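Local coordinates for DUF3201 domain-containing protein (Pyrococcus furiosus, PDB 1YB3) that is of unknown function; it is a DUF3201-family protein from a hyperthermophile, combining helices with a seven-stranded antiparallel sheet, at residues E27-L32 / E42-V47; A50-D55 / T79-Y84; E100-A105 / I166-R171; K108-G113 / Y122-P127. All coordinates share one frame; numbering follows the deposited sequence. Where two conformers were deposited one is given.

Interaction 1 of 4, residues E27-L32 / E42-V47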
# COMPACT_ATOMS: atom_id res chain seq x y z
N GLU A 27 -2.47 -14.62 9.27
CA GLU A 27 -3.24 -15.49 8.37
C GLU A 27 -2.94 -15.15 6.90
O GLU A 27 -2.66 -16.05 6.08
CB GLU A 27 -4.74 -15.37 8.64
CG GLU A 27 -5.63 -16.17 7.68
CD GLU A 27 -7.12 -16.00 7.98
OE1 GLU A 27 -7.74 -16.98 8.48
OE2 GLU A 27 -7.66 -14.89 7.73
N LEU A 28 -2.98 -13.86 6.59
CA LEU A 28 -2.79 -13.40 5.20
C LEU A 28 -1.37 -13.69 4.72
O LEU A 28 -1.18 -14.01 3.52
CB LEU A 28 -3.11 -11.91 5.07
CG LEU A 28 -3.01 -11.29 3.68
CD1 LEU A 28 -3.98 -12.02 2.70
CD2 LEU A 28 -3.30 -9.81 3.77
N ARG A 29 -0.38 -13.57 5.61
CA ARG A 29 1.01 -13.87 5.26
C ARG A 29 1.13 -15.31 4.78
O ARG A 29 1.74 -15.57 3.72
CB ARG A 29 1.98 -13.58 6.43
CG ARG A 29 3.46 -13.65 6.05
CD ARG A 29 4.04 -15.06 6.20
NE ARG A 29 5.38 -15.15 5.61
CZ ARG A 29 6.11 -16.26 5.56
NH1 ARG A 29 5.67 -17.39 6.11
NH2 ARG A 29 7.31 -16.23 4.98
N GLU A 30 0.54 -16.25 5.51
CA GLU A 30 0.65 -17.66 5.10
C GLU A 30 -0.09 -17.90 3.78
O GLU A 30 0.39 -18.66 2.90
CB GLU A 30 0.17 -18.59 6.22
CG GLU A 30 1.04 -18.52 7.50
CD GLU A 30 2.54 -18.72 7.23
OE1 GLU A 30 2.90 -19.64 6.47
OE2 GLU A 30 3.35 -17.96 7.80
N GLU A 31 -1.22 -17.23 3.61
CA GLU A 31 -2.02 -17.37 2.39
C GLU A 31 -1.27 -16.84 1.17
O GLU A 31 -1.19 -17.52 0.14
CB GLU A 31 -3.38 -16.68 2.54
CG GLU A 31 -4.33 -17.43 3.49
CD GLU A 31 -5.53 -16.61 3.93
OE1 GLU A 31 -5.59 -15.39 3.63
OE2 GLU A 31 -6.42 -17.20 4.59
N LEU A 32 -0.70 -15.64 1.29
CA LEU A 32 0.02 -15.07 0.13
C LEU A 32 1.36 -15.78 -0.13
O LEU A 32 1.83 -15.81 -1.28
CB LEU A 32 0.20 -13.54 0.26
CG LEU A 32 -1.08 -12.68 0.31
CD1 LEU A 32 -0.69 -11.22 0.32
CD2 LEU A 32 -2.03 -12.93 -0.90
N GLU A 42 8.14 -12.51 2.80
CA GLU A 42 8.90 -12.59 4.04
C GLU A 42 7.97 -12.74 5.25
O GLU A 42 6.76 -12.74 5.10
CB GLU A 42 9.81 -11.36 4.19
CG GLU A 42 10.79 -11.15 3.03
CD GLU A 42 11.90 -12.20 2.98
OE1 GLU A 42 12.03 -12.99 3.94
OE2 GLU A 42 12.64 -12.23 1.98
N GLU A 43 8.56 -12.87 6.44
CA GLU A 43 7.78 -13.03 7.67
C GLU A 43 7.19 -11.70 8.14
O GLU A 43 7.70 -10.64 7.83
CB GLU A 43 8.63 -13.63 8.79
CG GLU A 43 9.29 -14.98 8.44
CD GLU A 43 8.28 -16.11 8.21
OE1 GLU A 43 7.11 -15.99 8.64
OE2 GLU A 43 8.67 -17.13 7.60
N VAL A 44 6.14 -11.79 8.95
CA VAL A 44 5.54 -10.60 9.54
C VAL A 44 6.53 -9.95 10.51
O VAL A 44 7.18 -10.66 11.29
CB VAL A 44 4.24 -10.96 10.30
CG1 VAL A 44 3.69 -9.76 11.06
CG2 VAL A 44 3.19 -11.52 9.33
N SER A 45 6.64 -8.63 10.43
CA SER A 45 7.45 -7.89 11.39
C SER A 45 6.63 -6.70 11.91
O SER A 45 5.51 -6.45 11.45
CB SER A 45 8.76 -7.45 10.75
OG SER A 45 8.57 -6.36 9.87
N GLU A 46 7.18 -5.98 12.88
CA GLU A 46 6.47 -4.86 13.47
C GLU A 46 7.04 -3.54 12.98
O GLU A 46 8.25 -3.32 13.02
CB GLU A 46 6.50 -4.94 15.00
CG GLU A 46 5.87 -6.20 15.56
CD GLU A 46 4.41 -6.40 15.10
OE1 GLU A 46 3.65 -5.41 15.08
OE2 GLU A 46 4.03 -7.55 14.80
N VAL A 47 6.16 -2.68 12.49
CA VAL A 47 6.55 -1.39 11.98
C VAL A 47 6.08 -0.31 12.95
O VAL A 47 4.89 -0.22 13.23
CB VAL A 47 5.91 -1.14 10.58
CG1 VAL A 47 6.22 0.28 10.10
CG2 VAL A 47 6.39 -2.21 9.56
O HOH W 1 7.91 -19.41 5.64
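Over one face of the Arg29 guanidinium lies the carboxylate of Glu43, in one of its two modelled conformers, with Glu43 OE1 3.2 Å above the guanidinium plane near its centre. The two planes are 40° apart. Glu43 OE2 comes within 3.1 Å of Arg29 NH2, a salt bridge of charges alone, because no N-H points at that oxygen. The edges serve other oxygens. Arg29 NH1 donates in the guanidinium plane to OE2 of Glu30, itself modelled in two conformers, at 2.9 Å, and also to a water that donates to Glu43 OE2. Arg29 NE reaches the backbone O of Glu42 at 2.8 Å, a fairly straight bond (159° at the hydrogen) that arrives above the carbonyl plane and not on a lone pair. Arg29 NH2 is further bonded to the carbonyl O of Val41.

A bend at the second torsion of Arg29 (chi2 -88°) brings NE to Glu42 O while CB stays against Val44 CG2, at 3.8 Å. Phe68 of the adjoining strand 65-71 touches the same arginine. The contact thus fastens helix 11-35 to the outermost strand 40-47, and it illustrates a surface salt-bridge network built round one cation. In the conformers given, Glu30 OE2 and Glu43 OE1 lie 4.3 Å apart; the guanidinium they share probably eases that repulsion, and its bonds to Glu30 and the two carbonyls are likely to limit its rotation.

Interaction 2 of 4, residues A50-D55 / T79-Y84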
# COMPACT_ATOMS: atom_id res chain seq x y z
N ALA A 50 5.03 4.81 11.71
CA ALA A 50 4.40 5.04 10.41
C ALA A 50 3.20 5.97 10.58
O ALA A 50 2.57 6.00 11.66
CB ALA A 50 3.95 3.68 9.82
N TYR A 51 2.85 6.73 9.54
CA TYR A 51 1.71 7.62 9.61
C TYR A 51 0.52 6.98 8.91
O TYR A 51 0.69 6.20 7.95
CB TYR A 51 2.01 8.96 8.93
CG TYR A 51 2.90 9.93 9.70
CD1 TYR A 51 2.40 11.16 10.16
CD2 TYR A 51 4.24 9.63 9.94
CE1 TYR A 51 3.23 12.06 10.84
CE2 TYR A 51 5.07 10.53 10.63
CZ TYR A 51 4.55 11.74 11.06
OH TYR A 51 5.36 12.62 11.73
N LEU A 52 -0.69 7.32 9.35
CA LEU A 52 -1.87 7.00 8.55
C LEU A 52 -2.77 8.22 8.40
O LEU A 52 -2.73 9.16 9.21
CB LEU A 52 -2.63 5.77 9.09
CG LEU A 52 -3.60 5.95 10.25
CD1 LEU A 52 -4.40 4.66 10.49
CD2 LEU A 52 -2.86 6.36 11.50
N TYR A 53 -3.55 8.21 7.33
CA TYR A 53 -4.41 9.32 7.00
C TYR A 53 -5.76 9.12 7.67
O TYR A 53 -6.59 8.33 7.19
CB TYR A 53 -4.56 9.42 5.47
CG TYR A 53 -5.05 10.76 4.97
CD1 TYR A 53 -4.22 11.89 5.01
CD2 TYR A 53 -6.33 10.90 4.44
CE1 TYR A 53 -4.67 13.12 4.54
CE2 TYR A 53 -6.79 12.12 3.97
CZ TYR A 53 -5.95 13.23 4.02
OH TYR A 53 -6.41 14.45 3.55
N ILE A 54 -5.98 9.82 8.78
CA ILE A 54 -7.25 9.74 9.52
C ILE A 54 -7.97 11.07 9.50
O ILE A 54 -7.39 12.11 9.86
CB ILE A 54 -7.09 9.38 11.02
CG1 ILE A 54 -5.95 8.41 11.26
CG2 ILE A 54 -8.43 8.85 11.59
CD1 ILE A 54 -5.49 8.41 12.71
N ASP A 55 -9.24 11.03 9.08
CA ASP A 55 -10.12 12.21 9.07
C ASP A 55 -9.44 13.46 8.50
O ASP A 55 -9.47 14.54 9.11
CB ASP A 55 -10.70 12.46 10.47
CG ASP A 55 -11.33 11.21 11.09
OD1 ASP A 55 -12.00 10.45 10.35
OD2 ASP A 55 -11.16 10.99 12.31
N THR A 79 -3.42 -1.87 9.64
CA THR A 79 -3.44 -0.83 10.69
C THR A 79 -4.86 -0.87 11.25
O THR A 79 -5.70 -1.64 10.80
CB THR A 79 -3.22 0.56 10.09
OG1 THR A 79 -4.36 0.88 9.29
CG2 THR A 79 -1.92 0.63 9.22
N PRO A 80 -5.17 -0.02 12.26
CA PRO A 80 -6.56 -0.01 12.73
C PRO A 80 -7.61 0.31 11.64
O PRO A 80 -8.81 0.07 11.84
CB PRO A 80 -6.55 1.07 13.82
CG PRO A 80 -5.12 1.05 14.34
CD PRO A 80 -4.31 0.87 13.07
N GLN A 81 -7.16 0.85 10.51
CA GLN A 81 -8.06 1.11 9.35
C GLN A 81 -8.38 -0.14 8.54
O GLN A 81 -9.42 -0.21 7.86
CB GLN A 81 -7.45 2.15 8.42
CG GLN A 81 -7.57 3.59 8.89
CD GLN A 81 -7.00 4.58 7.87
OE1 GLN A 81 -6.02 4.31 7.19
NE2 GLN A 81 -7.63 5.74 7.78
N GLY A 82 -7.49 -1.13 8.62
CA GLY A 82 -7.64 -2.36 7.83
C GLY A 82 -6.38 -2.74 7.07
O GLY A 82 -5.28 -2.26 7.38
N PHE A 83 -6.54 -3.61 6.07
CA PHE A 83 -5.43 -4.08 5.25
C PHE A 83 -4.92 -2.98 4.29
O PHE A 83 -5.69 -2.10 3.84
CB PHE A 83 -5.88 -5.21 4.33
CG PHE A 83 -6.28 -6.48 5.01
CD1 PHE A 83 -5.33 -7.31 5.64
CD2 PHE A 83 -7.60 -6.91 4.95
CE1 PHE A 83 -5.71 -8.51 6.23
CE2 PHE A 83 -8.00 -8.13 5.52
CZ PHE A 83 -7.05 -8.93 6.17
N TYR A 84 -3.65 -3.08 3.93
CA TYR A 84 -3.11 -2.31 2.82
C TYR A 84 -2.01 -3.12 2.14
O TYR A 84 -1.47 -4.07 2.71
CB TYR A 84 -2.55 -0.97 3.31
CG TYR A 84 -1.29 -1.14 4.13
CD1 TYR A 84 -0.05 -1.13 3.53
CD2 TYR A 84 -1.36 -1.38 5.51
CE1 TYR A 84 1.13 -1.34 4.28
CE2 TYR A 84 -0.19 -1.57 6.27
CZ TYR A 84 1.03 -1.55 5.65
OH TYR A 84 2.19 -1.75 6.38
O HOH W 2 -3.99 5.81 6.04
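Gln81, at the tip of a turn, uses both ends of its side-chain amide on the backbone of a single residue, Tyr53, in a strand that is not paired with its own. Gln81 NE2 donates to Tyr53 O at 2.9 Å. This bond is bent (138° at the hydrogen), and NE2 stands above the carbonyl plane, 40° out of it. Gln81 OE1 accepts from a water at 2.8 Å, and that water accepts in turn from Tyr53 N. One amide therefore satisfies the C=O directly and the N-H through a bridge, much as a neighbouring strand would.

An extended chain beyond CG (chi2 -177°) carries the Gln81 amide this far. Leu52 comes from the opposite direction, its CD1 3.7 Å from Gln81 CD and equally near CG and OE1, so that one methyl packs against the end of the glutamine. The same methyl meets Thr79 OG1 at 4.0 Å.

On its other edge strand 51-54 pairs with 57-60, and Leu52 bonds to Glu59 through the backbone. Within the turn Thr79 OG1 accepts from Gln81 N at 3.1 Å, an ST turn that probably steadies the backbone from which Gln81 reaches. Thr79 and Gly82 exchange both backbone hydrogen bonds, which makes this the tight beta hairpin, closed by a type I turn, between strands 74-79 and 82-90.

Interaction 3 of 4, residues E100-A105 / I166-R171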
# COMPACT_ATOMS: atom_id res chain seq x y z
N GLU A 100 -1.65 6.97 -14.93
CA GLU A 100 -3.07 7.11 -15.32
C GLU A 100 -3.88 5.82 -15.06
O GLU A 100 -5.00 5.85 -14.53
CB GLU A 100 -3.21 7.53 -16.79
CG GLU A 100 -2.69 8.93 -17.09
CD GLU A 100 -2.64 9.26 -18.57
OE1 GLU A 100 -2.57 8.33 -19.41
OE2 GLU A 100 -2.67 10.47 -18.89
N ASP A 101 -3.29 4.68 -15.43
CA ASP A 101 -3.92 3.37 -15.27
C ASP A 101 -4.11 2.98 -13.81
O ASP A 101 -5.18 2.46 -13.42
CB ASP A 101 -3.08 2.29 -15.97
CG ASP A 101 -3.18 2.34 -17.48
OD1 ASP A 101 -3.88 3.22 -18.02
OD2 ASP A 101 -2.54 1.49 -18.14
N VAL A 102 -3.10 3.21 -12.99
CA VAL A 102 -3.22 2.85 -11.58
C VAL A 102 -4.31 3.69 -10.87
O VAL A 102 -5.09 3.17 -10.09
CB VAL A 102 -1.83 2.83 -10.85
CG1 VAL A 102 -1.29 4.26 -10.64
CG2 VAL A 102 -1.92 2.04 -9.56
N ILE A 103 -4.38 4.98 -11.19
CA ILE A 103 -5.40 5.85 -10.63
C ILE A 103 -6.82 5.36 -10.98
O ILE A 103 -7.73 5.41 -10.13
CB ILE A 103 -5.18 7.33 -11.07
CG1 ILE A 103 -3.92 7.86 -10.37
CG2 ILE A 103 -6.43 8.19 -10.77
CD1 ILE A 103 -3.47 9.24 -10.87
N ARG A 104 -7.00 4.86 -12.20
CA ARG A 104 -8.31 4.35 -12.62
C ARG A 104 -8.63 2.97 -12.07
O ARG A 104 -9.80 2.58 -12.02
CB ARG A 104 -8.44 4.35 -14.16
CG ARG A 104 -8.39 5.77 -14.79
CD ARG A 104 -8.29 5.70 -16.31
N ALA A 105 -7.60 2.24 -11.62
CA ALA A 105 -7.72 0.82 -11.25
C ALA A 105 -8.09 0.55 -9.79
O ALA A 105 -8.58 -0.54 -9.46
CB ALA A 105 -6.43 0.07 -11.62
N ILE A 166 -0.66 -6.68 -9.53
CA ILE A 166 0.44 -7.45 -10.15
C ILE A 166 0.23 -7.57 -11.67
O ILE A 166 1.17 -7.36 -12.44
CB ILE A 166 0.65 -8.83 -9.45
CG1 ILE A 166 1.27 -8.63 -8.05
CG2 ILE A 166 1.55 -9.74 -10.30
CD1 ILE A 166 1.18 -9.85 -7.12
N GLU A 167 -1.00 -7.81 -12.07
CA GLU A 167 -1.33 -7.95 -13.50
C GLU A 167 -1.11 -6.62 -14.24
O GLU A 167 -0.55 -6.60 -15.35
CB GLU A 167 -2.75 -8.50 -13.67
CG GLU A 167 -2.87 -9.95 -13.17
CD GLU A 167 -4.30 -10.45 -12.98
OE1 GLU A 167 -5.26 -9.63 -12.96
OE2 GLU A 167 -4.45 -11.69 -12.83
N LEU A 168 -1.49 -5.51 -13.62
CA LEU A 168 -1.25 -4.20 -14.22
C LEU A 168 0.26 -3.93 -14.32
O LEU A 168 0.76 -3.48 -15.35
CB LEU A 168 -1.93 -3.11 -13.41
CG LEU A 168 -1.66 -1.67 -13.82
CD1 LEU A 168 -2.12 -1.36 -15.26
CD2 LEU A 168 -2.32 -0.71 -12.81
N ALA A 169 0.98 -4.21 -13.23
CA ALA A 169 2.44 -4.06 -13.21
C ALA A 169 3.15 -4.89 -14.27
O ALA A 169 4.08 -4.41 -14.88
CB ALA A 169 2.98 -4.39 -11.81
N ARG A 170 2.69 -6.13 -14.47
CA ARG A 170 3.24 -7.01 -15.52
C ARG A 170 3.14 -6.35 -16.91
O ARG A 170 4.08 -6.44 -17.71
CB ARG A 170 2.52 -8.37 -15.53
CG ARG A 170 2.89 -9.29 -14.40
CD ARG A 170 2.52 -10.74 -14.76
NE ARG A 170 2.76 -11.65 -13.64
CZ ARG A 170 1.81 -12.23 -12.93
NH1 ARG A 170 0.52 -12.01 -13.21
NH2 ARG A 170 2.14 -13.04 -11.93
N ARG A 171 2.03 -5.67 -17.17
CA ARG A 171 1.82 -4.97 -18.46
C ARG A 171 2.89 -3.91 -18.74
O ARG A 171 3.20 -3.63 -19.91
CB ARG A 171 0.45 -4.30 -18.50
CG ARG A 171 -0.75 -5.20 -18.67
CD ARG A 171 -2.05 -4.33 -18.75
NE ARG A 171 -1.88 -3.21 -19.67
CZ ARG A 171 -2.46 -2.02 -19.55
NH1 ARG A 171 -3.27 -1.74 -18.53
NH2 ARG A 171 -2.22 -1.08 -20.46
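Asp101 OD2 has two partners: Arg171 NH1 donates to it across the contact, and the hydroxyl of Tyr172, the residue following that segment, is hydrogen-bonded to it as well. The arginine bond is weak, 3.3 Å from Arg171 NH1 to Asp101 OD2 with only 128° at the hydrogen; it forms part of a salt bridge, and charge attraction probably matters more than the bond itself. Arg171 NH2 is almost as near the same oxygen, at 3.5 Å. A bend at the third torsion of Arg171 (chi3 47°) turns the guanidinium so that the two side chains cross at about a right angle.

Beside this polar pair Leu168 supplies the apolar part, each branch finding its own partner. Leu168 CD1 rests on Asp101 CB at 3.8 Å, whereas Leu168 CD2 lies 3.9 Å from Val102 CA and 4.3 Å from Ala105 CB. Replacing Leu168 with an alanine would probably open a gap between the helices, leaving Val102, Ala105 and Asp101 CB without this apolar contact.

The segments run antiparallel, at 165°, with axes 11.1 Å apart, a wide spacing spanned by Leu168 and by the Asp101-Arg171 pair between helix 155-171 and helix 96-105. Arg164 NH1 also bonds to the carbonyl O of Ala105. The contact therefore pairs a modest patch of leucine packing with an ion pair at the surface; the second grip from Tyr172 is likely to hold the Asp101 carboxylate in place more firmly than the weak arginine bond could alone.

Interaction 4 of 4, residues K108-G113 / Y122-P127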
# COMPACT_ATOMS: atom_id res chain seq x y z
N LYS A 108 -9.04 3.28 -2.93
CA LYS A 108 -8.36 4.00 -1.84
C LYS A 108 -6.86 3.99 -2.07
O LYS A 108 -6.12 3.29 -1.36
CB LYS A 108 -8.72 3.39 -0.47
CG LYS A 108 -10.22 3.42 -0.17
CD LYS A 108 -10.53 2.93 1.24
CE LYS A 108 -12.01 2.65 1.39
NZ LYS A 108 -12.33 2.09 2.74
N LEU A 109 -6.45 4.74 -3.09
CA LEU A 109 -5.07 4.79 -3.55
C LEU A 109 -4.34 6.04 -3.08
O LEU A 109 -4.88 7.15 -3.11
CB LEU A 109 -5.05 4.78 -5.09
CG LEU A 109 -3.73 4.98 -5.82
CD1 LEU A 109 -2.85 3.74 -5.64
CD2 LEU A 109 -4.00 5.25 -7.30
N PHE A 110 -3.09 5.83 -2.68
CA PHE A 110 -2.15 6.92 -2.39
C PHE A 110 -0.89 6.68 -3.21
O PHE A 110 -0.41 5.55 -3.34
CB PHE A 110 -1.76 6.93 -0.90
CG PHE A 110 -2.93 7.14 0.05
CD1 PHE A 110 -3.18 8.41 0.57
CD2 PHE A 110 -3.75 6.09 0.42
CE1 PHE A 110 -4.26 8.61 1.47
CE2 PHE A 110 -4.82 6.27 1.30
CZ PHE A 110 -5.08 7.54 1.83
N ILE A 111 -0.31 7.76 -3.74
CA ILE A 111 0.98 7.66 -4.42
C ILE A 111 1.88 8.70 -3.77
O ILE A 111 1.51 9.87 -3.72
CB ILE A 111 0.86 7.98 -5.92
CG1 ILE A 111 -0.22 7.11 -6.58
CG2 ILE A 111 2.21 7.80 -6.63
CD1 ILE A 111 -0.54 7.52 -8.04
N TYR A 112 3.02 8.25 -3.28
CA TYR A 112 3.89 9.10 -2.44
C TYR A 112 5.34 8.72 -2.56
O TYR A 112 5.66 7.62 -2.98
CB TYR A 112 3.42 9.06 -0.97
CG TYR A 112 3.29 7.70 -0.32
CD1 TYR A 112 4.40 7.03 0.22
CD2 TYR A 112 2.03 7.08 -0.21
CE1 TYR A 112 4.26 5.76 0.85
CE2 TYR A 112 1.88 5.83 0.42
CZ TYR A 112 2.99 5.17 0.94
OH TYR A 112 2.85 3.94 1.56
N GLY A 113 6.24 9.65 -2.22
CA GLY A 113 7.68 9.37 -2.21
C GLY A 113 8.13 8.68 -0.94
O GLY A 113 7.44 7.81 -0.41
N TYR A 122 -0.45 11.77 -5.04
CA TYR A 122 -1.88 11.54 -5.25
C TYR A 122 -2.47 11.04 -3.94
O TYR A 122 -1.89 10.17 -3.27
CB TYR A 122 -2.10 10.50 -6.36
CG TYR A 122 -3.54 10.12 -6.62
CD1 TYR A 122 -4.34 10.84 -7.52
CD2 TYR A 122 -4.11 9.02 -5.97
CE1 TYR A 122 -5.67 10.48 -7.75
CE2 TYR A 122 -5.43 8.65 -6.18
CZ TYR A 122 -6.21 9.37 -7.09
OH TYR A 122 -7.51 8.98 -7.30
N ASN A 123 -3.61 11.61 -3.58
CA ASN A 123 -4.42 11.18 -2.44
C ASN A 123 -5.84 11.06 -2.95
O ASN A 123 -6.41 12.06 -3.42
CB ASN A 123 -4.33 12.22 -1.31
CG ASN A 123 -5.00 11.76 -0.02
OD1 ASN A 123 -6.05 11.15 -0.05
ND2 ASN A 123 -4.39 12.08 1.12
N PHE A 124 -6.42 9.86 -2.88
CA PHE A 124 -7.75 9.60 -3.47
C PHE A 124 -8.87 10.42 -2.81
O PHE A 124 -9.95 10.58 -3.39
CB PHE A 124 -8.09 8.11 -3.36
CG PHE A 124 -8.65 7.71 -2.02
CD1 PHE A 124 -10.03 7.60 -1.82
CD2 PHE A 124 -7.78 7.42 -0.95
CE1 PHE A 124 -10.55 7.21 -0.57
CE2 PHE A 124 -8.29 7.03 0.30
CZ PHE A 124 -9.68 6.93 0.49
N GLU A 125 -8.62 10.89 -1.59
CA GLU A 125 -9.61 11.70 -0.88
C GLU A 125 -9.73 13.11 -1.44
O GLU A 125 -10.77 13.76 -1.31
CB GLU A 125 -9.30 11.74 0.62
CG GLU A 125 -9.41 10.39 1.28
CD GLU A 125 -10.13 10.45 2.60
OE1 GLU A 125 -10.03 11.50 3.29
OE2 GLU A 125 -10.80 9.46 2.95
N HIS A 126 -8.65 13.58 -2.06
CA HIS A 126 -8.68 14.81 -2.84
C HIS A 126 -7.96 14.61 -4.17
O HIS A 126 -6.85 15.09 -4.37
CB HIS A 126 -8.15 16.02 -2.04
CG HIS A 126 -6.84 15.80 -1.34
ND1 HIS A 126 -6.76 15.43 -0.02
CD2 HIS A 126 -5.56 15.96 -1.78
CE1 HIS A 126 -5.48 15.35 0.33
NE2 HIS A 126 -4.74 15.66 -0.72
N PRO A 127 -8.61 13.88 -5.10
CA PRO A 127 -7.93 13.40 -6.31
C PRO A 127 -7.56 14.51 -7.29
O PRO A 127 -8.28 15.51 -7.41
CB PRO A 127 -8.95 12.45 -6.94
CG PRO A 127 -10.26 12.92 -6.45
CD PRO A 127 -10.02 13.46 -5.07
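Phe124 can be traced outward along the backbone of Lys108 and Leu109, against which a first torsion of 82° lays its ring. CB lies 3.4 Å from Leu109 O. CG, CD1 and CD2 all face Lys108 CA, which stands over the ring, 3.6 Å from its centroid, in a CH-pi contact. Glu125 CG lies over the opposite face, toward the rim. CE2 meets Phe110 CZ at 3.6 Å, while CE1 and, at the tip, CZ touch Lys108 CG, CZ at 3.6 Å. The edge of Phe124 is turned to the face of Phe110, an offset T-shaped pair with planes at 89°. A serine in place of Phe124 would probably leave the Phe110 face without its aromatic edge and the lysine chain without its platform.

The hairpin bonds begin beyond this ring. Ile111 and Tyr122 are an antiparallel hydrogen-bonded pair, Ile111 N to Tyr122 O 2.9 Å and Tyr122 N to Ile111 O 3.0 Å; past the non-hydrogen-bonded pair Phe110 and Asn123, only a weak bond links Phe124 N to Leu109 O. Asn123 OD1 accepts from Glu125 N, an Asx turn leading the chain away.

Strand 144-150 flanks 108-112 on its other edge, and 120-123 is outermost. Leu109, Ile111 and Tyr122 pack on Ile103 of helix 96-105, whereas Phe110 and Asn123 face Tyr53 of strand 51-54.

Interaction 4 is the buried member of the set, built on backbone pairing and aromatic packing; interaction 2 is partly buried, and interactions 1 and 3 lie at the surface, where arginine-carboxylate pairs join backbone bonds or leucine packing. Interactions 1, 2 and 4 all reach the seven-stranded sheet, the first and last at its two outermost strands, their centres about 25 Å apart. Interaction 3 instead joins two helices. Neighbouring contacts touch by packing: Leu28 CD2 meets Phe83 CE1 at 3.7 Å between interactions 1 and 2, Tyr53 touches Glu125 and His126 between 2 and 4, and Ile103 links 3 and 4. The surface contacts thus use ion pairs, which the buried hairpin lacks.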